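Local coordinates for protein acetone carboxylase alpha subunit (Xanthobacter autotrophicus Py2, PDB 5M45) that serves as the alpha subunit of a bacterial multi-subunit enzyme, belongs to the hydantoinase B/oxoprolinase family and holds a manganese ion in this structure, at residues N58-R63 and E249-E254; S101-T106 and W261-E266. One frame throughout, in Å; residues are numbered along the deposited sequence.

Interaction 1. Residues N58-R63 and E249-E254; sequences NKLFSR and EEVVAE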
ATOM      1  N   ASN A  58     -21.903 -37.169 -17.003  1.00 17.58           N
ATOM      2  CA  ASN A  58     -22.091 -36.203 -18.088  1.00 17.86           C
ATOM      3  C   ASN A  58     -23.094 -35.104 -17.708  1.00 18.00           C
ATOM      4  O   ASN A  58     -22.909 -33.945 -18.098  1.00 17.34           O
ATOM      5  CB  ASN A  58     -22.567 -36.899 -19.383  1.00 18.26           C
ATOM      6  CG  ASN A  58     -22.772 -35.916 -20.531  1.00 18.37           C
ATOM      7  OD1 ASN A  58     -23.902 -35.628 -20.960  1.00 18.99           O
ATOM      8  ND2 ASN A  58     -21.681 -35.372 -21.019  1.00 18.06           N
ATOM      9  N   LYS A  59     -24.135 -35.460 -16.952  1.00 18.57           N
ATOM     10  CA  LYS A  59     -25.104 -34.474 -16.536  1.00 19.37           C
ATOM     11  C   LYS A  59     -24.495 -33.423 -15.580  1.00 18.40           C
ATOM     12  O   LYS A  59     -24.775 -32.222 -15.704  1.00 18.10           O
ATOM     13  CB  LYS A  59     -26.336 -35.136 -15.901  1.00 21.20           C
ATOM     14  CG  LYS A  59     -27.380 -34.109 -15.464  1.00 22.96           C
ATOM     15  CD  LYS A  59     -28.801 -34.658 -15.347  1.00 25.31           C
ATOM     16  CE  LYS A  59     -28.986 -35.702 -14.279  1.00 27.31           C
ATOM     17  NZ  LYS A  59     -30.353 -35.449 -13.610  1.00 29.42           N
ATOM     18  N   LEU A  60     -23.692 -33.886 -14.617  1.00 18.29           N
ATOM     19  CA  LEU A  60     -23.000 -32.970 -13.720  1.00 17.65           C
ATOM     20  C   LEU A  60     -22.026 -32.089 -14.513  1.00 17.00           C
ATOM     21  O   LEU A  60     -21.938 -30.871 -14.269  1.00 16.55           O
ATOM     22  CB  LEU A  60     -22.258 -33.722 -12.625  1.00 18.06           C
ATOM     23  CG  LEU A  60     -23.096 -34.519 -11.634  1.00 18.52           C
ATOM     24  CD1 LEU A  60     -22.204 -35.430 -10.820  1.00 18.57           C
ATOM     25  CD2 LEU A  60     -23.798 -33.586 -10.690  1.00 18.95           C
ATOM     26  N   PHE A  61     -21.282 -32.700 -15.436  1.00 16.53           N
ATOM     27  CA  PHE A  61     -20.345 -31.935 -16.307  1.00 16.28           C
ATOM     28  C   PHE A  61     -21.067 -30.799 -17.056  1.00 16.23           C
ATOM     29  O   PHE A  61     -20.653 -29.649 -17.028  1.00 15.62           O
ATOM     30  CB  PHE A  61     -19.630 -32.876 -17.293  1.00 16.27           C
ATOM     31  CG  PHE A  61     -18.918 -32.171 -18.424  1.00 16.05           C
ATOM     32  CD1 PHE A  61     -17.672 -31.600 -18.235  1.00 15.94           C
ATOM     33  CD2 PHE A  61     -19.496 -32.110 -19.696  1.00 16.18           C
ATOM     34  CE1 PHE A  61     -17.026 -30.941 -19.283  1.00 15.75           C
ATOM     35  CE2 PHE A  61     -18.869 -31.466 -20.732  1.00 15.90           C
ATOM     36  CZ  PHE A  61     -17.633 -30.872 -20.536  1.00 15.79           C
ATOM     37  N   SER A  62     -22.166 -31.158 -17.708  1.00 17.03           N
ATOM     38  CA  SER A  62     -22.939 -30.250 -18.543  1.00 17.59           C
ATOM     39  C   SER A  62     -23.510 -29.094 -17.727  1.00 17.85           C
ATOM     40  O   SER A  62     -23.308 -27.931 -18.075  1.00 17.35           O
ATOM     41  CB  SER A  62     -24.040 -31.034 -19.272  1.00 18.26           C
ATOM     42  OG  SER A  62     -24.971 -30.181 -19.946  1.00 18.60           O
ATOM     43  N   ARG A  63     -24.173 -29.407 -16.607  1.00 18.57           N
ATOM     44  CA  ARG A  63     -24.772 -28.356 -15.785  1.00 18.72           C
ATOM     45  C   ARG A  63     -23.764 -27.394 -15.152  1.00 17.52           C
ATOM     46  O   ARG A  63     -23.982 -26.187 -15.138  1.00 16.76           O
ATOM     47  CB  ARG A  63     -25.693 -28.966 -14.705  1.00 20.71           C
ATOM     48  CG  ARG A  63     -27.003 -29.450 -15.270  1.00 22.75           C
ATOM     49  CD  ARG A  63     -28.025 -29.719 -14.176  1.00 25.15           C
ATOM     50  NE  ARG A  63     -28.544 -28.501 -13.529  1.00 26.74           N
ATOM     51  CZ  ARG A  63     -29.316 -28.509 -12.435  1.00 29.16           C
ATOM     52  NH1 ARG A  63     -29.679 -29.637 -11.826  1.00 30.98           N
ATOM     53  NH2 ARG A  63     -29.750 -27.369 -11.936  1.00 30.15           N
ATOM     54  N   GLU A 249     -25.421 -25.690  -4.935  1.00 19.18           N
ATOM     55  CA  GLU A 249     -26.434 -26.093  -3.940  1.00 20.75           C
ATOM     56  C   GLU A 249     -27.645 -26.791  -4.615  1.00 21.26           C
ATOM     57  O   GLU A 249     -28.142 -27.769  -4.091  1.00 20.59           O
ATOM     58  CB  GLU A 249     -26.892 -24.887  -3.083  1.00 21.92           C
ATOM     59  CG  GLU A 249     -25.833 -24.426  -2.070  1.00 23.30           C
ATOM     60  CD  GLU A 249     -26.122 -23.035  -1.421  1.00 24.93           C
ATOM     61  OE1 GLU A 249     -27.047 -22.327  -1.898  1.00 26.75           O
ATOM     62  OE2 GLU A 249     -25.412 -22.627  -0.443  1.00 25.74           O
ATOM     63  N   GLU A 250     -28.097 -26.276  -5.765  1.00 21.57           N
ATOM     64  CA  GLU A 250     -29.202 -26.863  -6.516  1.00 22.23           C
ATOM     65  C   GLU A 250     -28.861 -28.235  -7.096  1.00 21.47           C
ATOM     66  O   GLU A 250     -29.678 -29.155  -7.035  1.00 20.91           O
ATOM     67  CB  GLU A 250     -29.671 -25.920  -7.647  1.00 23.53           C
ATOM     68  CG  GLU A 250     -30.493 -24.731  -7.127  1.00 25.06           C
ATOM     69  CD  GLU A 250     -30.645 -23.550  -8.077  1.00 26.80           C
ATOM     70  OE1 GLU A 250     -30.094 -23.569  -9.206  1.00 28.98           O
ATOM     71  OE2 GLU A 250     -31.314 -22.548  -7.663  1.00 29.29           O
ATOM     72  N   VAL A 251     -27.666 -28.358  -7.661  1.00 20.35           N
ATOM     73  CA  VAL A 251     -27.173 -29.622  -8.223  1.00 20.06           C
ATOM     74  C   VAL A 251     -27.055 -30.684  -7.144  1.00 19.62           C
ATOM     75  O   VAL A 251     -27.489 -31.817  -7.350  1.00 19.71           O
ATOM     76  CB  VAL A 251     -25.833 -29.414  -8.994  1.00 19.72           C
ATOM     77  CG1 VAL A 251     -25.153 -30.722  -9.315  1.00 20.09           C
ATOM     78  CG2 VAL A 251     -26.099 -28.641 -10.284  1.00 19.56           C
ATOM     79  N   VAL A 252     -26.500 -30.331  -5.990  1.00 19.14           N
ATOM     80  CA  VAL A 252     -26.407 -31.271  -4.873  1.00 19.72           C
ATOM     81  C   VAL A 252     -27.808 -31.698  -4.376  1.00 20.67           C
ATOM     82  O   VAL A 252     -28.053 -32.883  -4.129  1.00 20.28           O
ATOM     83  CB  VAL A 252     -25.555 -30.703  -3.718  1.00 19.46           C
ATOM     84  CG1 VAL A 252     -25.663 -31.587  -2.463  1.00 19.61           C
ATOM     85  CG2 VAL A 252     -24.098 -30.567  -4.165  1.00 19.19           C
ATOM     86  N   ALA A 253     -28.717 -30.738  -4.224  1.00 21.59           N
ATOM     87  CA  ALA A 253     -30.109 -31.031  -3.812  1.00 22.98           C
ATOM     88  C   ALA A 253     -30.759 -32.003  -4.779  1.00 24.27           C
ATOM     89  O   ALA A 253     -31.389 -32.939  -4.353  1.00 24.77           O
ATOM     90  CB  ALA A 253     -30.926 -29.761  -3.717  1.00 23.06           C
ATOM     91  N   GLU A 254     -30.599 -31.781  -6.077  1.00 25.79           N
ATOM     92  CA  GLU A 254     -31.207 -32.638  -7.092  1.00 27.53           C
ATOM     93  C   GLU A 254     -30.537 -34.028  -7.286  1.00 26.04           C
ATOM     94  O   GLU A 254     -31.245 -35.007  -7.419  1.00 26.07           O
ATOM     95  CB  GLU A 254     -31.321 -31.918  -8.439  1.00 30.51           C
ATOM     96  CG  GLU A 254     -31.966 -32.835  -9.503  1.00 35.10           C
ATOM     97  CD  GLU A 254     -32.404 -32.140 -10.793  1.00 40.09           C
ATOM     98  OE1 GLU A 254     -31.791 -31.104 -11.123  1.00 45.42           O
ATOM     99  OE2 GLU A 254     -33.350 -32.664 -11.482  1.00 42.77           O
TER
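Arg-63 reaches across from helix 54-75 to Val-251 and Glu-254 on helix 227-255. The two helices run nearly antiparallel, at 161°, with the segment axes 11.5 Å apart. Arg-63 and Glu-254 span the gap at the outer side, Leu-60 and Val-251 further in. The CA-CB bond of Arg-63 points at the partner helix. CG lies anti to the carbonyl carbon. The CB-CG bond runs roughly perpendicular to the line between the helices, and CG to CD turns toward the partner helix. A bend at chi3 (71°) then swings NE toward Val-251. NE comes within 4.1 Å of Val-251 CG2. CZ is closer: Val-251 CG2 sits over one face of the guanidinium, 3.9 Å from CZ and above the centre of the group. At the tip, NH1 forms a salt bridge with Glu-254 OE1, 2.7 Å away. This oxygen lies at the guanidinium edge, near its plane. The carboxylate plane is turned 78° from that of the guanidinium, and the pair meets through one oxygen instead of side by side. Glu-250 OE1 is 4.7 Å from Arg-63 NH2, a nearby opposite charge without contact. Lys-59 NZ stands 4.6 Å from Glu-254 OE2 and makes its salt bridge with Glu-255.

Next to the ion pair lies the apolar part. Leu-60 CD2 meets Val-251 CG1 at 3.5 Å, tighter than usual van der Waals contact. Val-251 thus divides its branches, with CG1 against the leucine and CG2 against the guanidinium face. Ser-62 and Asn-58 turn to the chain of another protein, which binds their side-chain oxygens. The single-oxygen salt bridge holds the guanidinium by its edge while Val-251 CG2 backs its face. The acidic Glu-250 nearby probably adds to the favourable field around Arg-63.

Interaction 2. Residues S101-T106 and W261-E266; sequences SLLTST and WKFAYE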
ATOM      1  N   SER A 101      -8.936 -27.245  -9.148  1.00 14.91           N
ATOM      2  CA  SER A 101     -10.051 -26.845 -10.023  1.00 15.14           C
ATOM      3  C   SER A 101     -10.664 -28.055 -10.702  1.00 15.32           C
ATOM      4  O   SER A 101      -9.929 -28.984 -11.093  1.00 15.54           O
ATOM      5  CB  SER A 101      -9.603 -25.827 -11.083  1.00 15.43           C
ATOM      6  OG  SER A 101      -8.660 -26.400 -11.977  1.00 16.09           O
ATOM      7  N   LEU A 102     -11.994 -28.060 -10.793  1.00 15.10           N
ATOM      8  CA  LEU A 102     -12.775 -29.068 -11.518  1.00 15.43           C
ATOM      9  C   LEU A 102     -13.208 -28.592 -12.917  1.00 14.85           C
ATOM     10  O   LEU A 102     -13.208 -29.364 -13.852  1.00 15.13           O
ATOM     11  CB  LEU A 102     -14.128 -29.315 -10.828  1.00 15.94           C
ATOM     12  CG  LEU A 102     -14.607 -29.851  -9.536  1.00 16.65           C
ATOM     13  CD1 LEU A 102     -14.167 -29.078  -8.326  1.00 16.79           C
ATOM     14  CD2 LEU A 102     -16.143 -29.855  -9.623  1.00 16.77           C
ATOM     15  N   LEU A 103     -13.715 -27.360 -12.998  1.00 14.65           N
ATOM     16  CA  LEU A 103     -14.255 -26.745 -14.231  1.00 14.38           C
ATOM     17  C   LEU A 103     -14.031 -25.222 -14.179  1.00 13.95           C
ATOM     18  O   LEU A 103     -13.971 -24.603 -13.079  1.00 13.93           O
ATOM     19  CB  LEU A 103     -15.769 -26.999 -14.336  1.00 14.73           C
ATOM     20  CG  LEU A 103     -16.190 -28.455 -14.559  1.00 15.20           C
ATOM     21  CD1 LEU A 103     -17.659 -28.698 -14.396  1.00 15.24           C
ATOM     22  CD2 LEU A 103     -15.803 -28.940 -15.949  1.00 15.62           C
ATOM     23  N   THR A 104     -14.022 -24.595 -15.355  1.00 13.29           N
ATOM     24  CA  THR A 104     -13.819 -23.144 -15.449  1.00 12.94           C
ATOM     25  C   THR A 104     -14.542 -22.540 -16.646  1.00 12.66           C
ATOM     26  O   THR A 104     -14.742 -23.205 -17.646  1.00 12.59           O
ATOM     27  CB  THR A 104     -12.286 -22.821 -15.495  1.00 12.88           C
ATOM     28  OG1 THR A 104     -12.046 -21.424 -15.447  1.00 12.86           O
ATOM     29  CG2 THR A 104     -11.642 -23.400 -16.720  1.00 12.96           C
ATOM     30  N   SER A 105     -14.904 -21.261 -16.550  1.00 12.36           N
ATOM     31  CA  SER A 105     -15.220 -20.461 -17.761  1.00 12.40           C
ATOM     32  C   SER A 105     -13.943 -20.305 -18.609  1.00 12.51           C
ATOM     33  O   SER A 105     -12.861 -20.610 -18.129  1.00 12.45           O
ATOM     34  CB  SER A 105     -15.746 -19.055 -17.380  1.00 12.28           C
ATOM     35  OG  SER A 105     -14.715 -18.222 -16.853  1.00 12.08           O
ATOM     36  N   THR A 106     -14.075 -19.780 -19.827  1.00 12.56           N
ATOM     37  CA  THR A 106     -12.936 -19.300 -20.601  1.00 12.53           C
ATOM     38  C   THR A 106     -12.572 -17.885 -20.105  1.00 12.39           C
ATOM     39  O   THR A 106     -13.006 -17.491 -19.027  1.00 12.33           O
ATOM     40  CB  THR A 106     -13.165 -19.405 -22.144  1.00 12.71           C
ATOM     41  OG1 THR A 106     -14.236 -18.539 -22.549  1.00 12.97           O
ATOM     42  CG2 THR A 106     -13.532 -20.815 -22.551  1.00 12.76           C
ATOM     43  N   TRP A 261     -19.702 -35.337  -4.718  1.00 19.12           N
ATOM     44  CA  TRP A 261     -18.432 -35.580  -3.987  1.00 19.95           C
ATOM     45  C   TRP A 261     -17.474 -36.477  -4.793  1.00 19.88           C
ATOM     46  O   TRP A 261     -16.255 -36.207  -4.851  1.00 20.33           O
ATOM     47  CB  TRP A 261     -18.736 -36.123  -2.583  1.00 21.02           C
ATOM     48  CG  TRP A 261     -17.578 -36.170  -1.590  1.00 21.80           C
ATOM     49  CD1 TRP A 261     -16.989 -37.286  -1.064  1.00 22.49           C
ATOM     50  CD2 TRP A 261     -16.899 -35.052  -0.997  1.00 22.28           C
ATOM     51  NE1 TRP A 261     -15.979 -36.922  -0.200  1.00 22.62           N
ATOM     52  CE2 TRP A 261     -15.909 -35.563  -0.133  1.00 22.38           C
ATOM     53  CE3 TRP A 261     -17.032 -33.673  -1.109  1.00 22.40           C
ATOM     54  CZ2 TRP A 261     -15.055 -34.747   0.603  1.00 22.48           C
ATOM     55  CZ3 TRP A 261     -16.184 -32.847  -0.364  1.00 22.41           C
ATOM     56  CH2 TRP A 261     -15.221 -33.395   0.490  1.00 22.39           C
ATOM     57  N   LYS A 262     -18.001 -37.497  -5.457  1.00 19.59           N
ATOM     58  CA  LYS A 262     -17.173 -38.280  -6.401  1.00 19.67           C
ATOM     59  C   LYS A 262     -16.658 -37.466  -7.598  1.00 18.45           C
ATOM     60  O   LYS A 262     -15.463 -37.531  -7.903  1.00 17.64           O
ATOM     61  CB  LYS A 262     -17.885 -39.548  -6.869  1.00 20.52           C
ATOM     62  CG  LYS A 262     -18.016 -40.507  -5.686  1.00 21.76           C
ATOM     63  CD  LYS A 262     -18.285 -41.932  -6.081  1.00 22.89           C
ATOM     64  CE  LYS A 262     -19.737 -42.169  -6.397  1.00 23.98           C
ATOM     65  NZ  LYS A 262     -20.364 -43.285  -5.630  1.00 24.90           N
ATOM     66  N   PHE A 263     -17.549 -36.704  -8.241  1.00 17.57           N
ATOM     67  CA  PHE A 263     -17.185 -35.889  -9.402  1.00 17.03           C
ATOM     68  C   PHE A 263     -16.078 -34.882  -9.079  1.00 16.46           C
ATOM     69  O   PHE A 263     -15.172 -34.643  -9.907  1.00 15.43           O
ATOM     70  CB  PHE A 263     -18.414 -35.132  -9.916  1.00 17.25           C
ATOM     71  CG  PHE A 263     -18.186 -34.388 -11.195  1.00 17.42           C
ATOM     72  CD1 PHE A 263     -18.236 -35.039 -12.429  1.00 17.74           C
ATOM     73  CD2 PHE A 263     -17.943 -33.012 -11.185  1.00 17.59           C
ATOM     74  CE1 PHE A 263     -18.048 -34.331 -13.634  1.00 18.00           C
ATOM     75  CE2 PHE A 263     -17.770 -32.311 -12.376  1.00 17.48           C
ATOM     76  CZ  PHE A 263     -17.822 -32.962 -13.597  1.00 17.59           C
ATOM     77  N   ALA A 264     -16.152 -34.294  -7.878  1.00 16.16           N
ATOM     78  CA  ALA A 264     -15.240 -33.241  -7.482  1.00 16.22           C
ATOM     79  C   ALA A 264     -13.746 -33.668  -7.444  1.00 16.28           C
ATOM     80  O   ALA A 264     -12.888 -32.779  -7.531  1.00 15.85           O
ATOM     81  CB  ALA A 264     -15.657 -32.645  -6.151  1.00 16.39           C
ATOM     82  N   TYR A 265     -13.457 -34.972  -7.339  1.00 16.10           N
ATOM     83  CA  TYR A 265     -12.090 -35.506  -7.447  1.00 16.59           C
ATOM     84  C   TYR A 265     -11.836 -36.285  -8.746  1.00 16.31           C
ATOM     85  O   TYR A 265     -10.755 -36.152  -9.350  1.00 16.60           O
ATOM     86  CB  TYR A 265     -11.709 -36.302  -6.168  1.00 17.05           C
ATOM     87  CG  TYR A 265     -11.891 -35.445  -4.945  1.00 17.57           C
ATOM     88  CD1 TYR A 265     -13.131 -35.333  -4.343  1.00 18.28           C
ATOM     89  CD2 TYR A 265     -10.854 -34.688  -4.433  1.00 17.83           C
ATOM     90  CE1 TYR A 265     -13.342 -34.511  -3.237  1.00 18.24           C
ATOM     91  CE2 TYR A 265     -11.047 -33.855  -3.326  1.00 18.05           C
ATOM     92  CZ  TYR A 265     -12.295 -33.791  -2.735  1.00 18.47           C
ATOM     93  OH  TYR A 265     -12.515 -32.967  -1.653  1.00 19.69           O
ATOM     94  N   GLU A 266     -12.828 -37.043  -9.219  1.00 16.03           N
ATOM     95  CA  GLU A 266     -12.688 -37.788 -10.474  1.00 15.92           C
ATOM     96  C   GLU A 266     -12.424 -36.857 -11.671  1.00 15.15           C
ATOM     97  O   GLU A 266     -11.642 -37.221 -12.553  1.00 14.79           O
ATOM     98  CB  GLU A 266     -13.898 -38.677 -10.770  1.00 16.33           C
ATOM     99  CG  GLU A 266     -14.109 -39.844  -9.794  1.00 16.95           C
ATOM    100  CD  GLU A 266     -15.229 -40.799 -10.209  1.00 17.44           C
ATOM    101  OE1 GLU A 266     -15.559 -40.864 -11.437  1.00 17.53           O
ATOM    102  OE2 GLU A 266     -15.793 -41.500  -9.287  1.00 17.92           O
TER
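Phe-263 has CG anti to its own backbone N (chi1 -173°), which turns the ring from helix 257-282 toward strand 101-104. Leu-102 has CG beside the backbone N (chi1 -65°), and its branches fall on the helix. Its CD2 lies 4.0 Å from Phe-263 CD2, at the ring edge and near the ring plane. Leu-103 CD1 comes to the same ring, 4.1 Å from CE2, again at the edge. Two leucine methyls therefore border one side of the phenyl group, and neither covers a face. Leu-102 CG also rests 3.9 Å from Ala-264 O, an oxygen that accepts a hydrogen bond from Asn-96. Its CD1 is 4.4 Å from Ala-264 CB. The side chains that meet are all apolar and all four residues are buried. Tyr-57 packs edge-to-face with Phe-263, and Leu-103 also touches Leu-64, so helix 54-75 packs on the same cluster. The helix lies beside the start of a strand that is outermost in its antiparallel sheet within this chain, its axis at 88° to it. Leu-102 and Leu-103 both bond through the backbone to Leu-94 of strand 90-95, and Leu-102 has a helix-like backbone. This is consistent with a classic beta bulge, which would bring two consecutive leucines to one ring.

The centres of interactions 1 and 2 lie 11 Å apart, and the two contacts touch. Phe-263 of interaction 2 packs on Leu-60 and Phe-61 of interaction 1, with Leu-60 CD1 3.9 Å from Phe-263 CB and Phe-61 CA 3.8 Å from Phe-263 CZ. Phe-61 also meets Leu-103. Their segments alternate along the chain: 58-63, 101-106, 249-254, 261-266. Helices 227-255 and 257-282 follow each other directly, one serving each contact. Helix 54-75 packs against both of them and against strand 101-104. The two interactions thus form one continuous cluster. It joins early and later parts of the hydantoinase B/oxoprolinase region at the outermost strand, within this chain, of the antiparallel sheet.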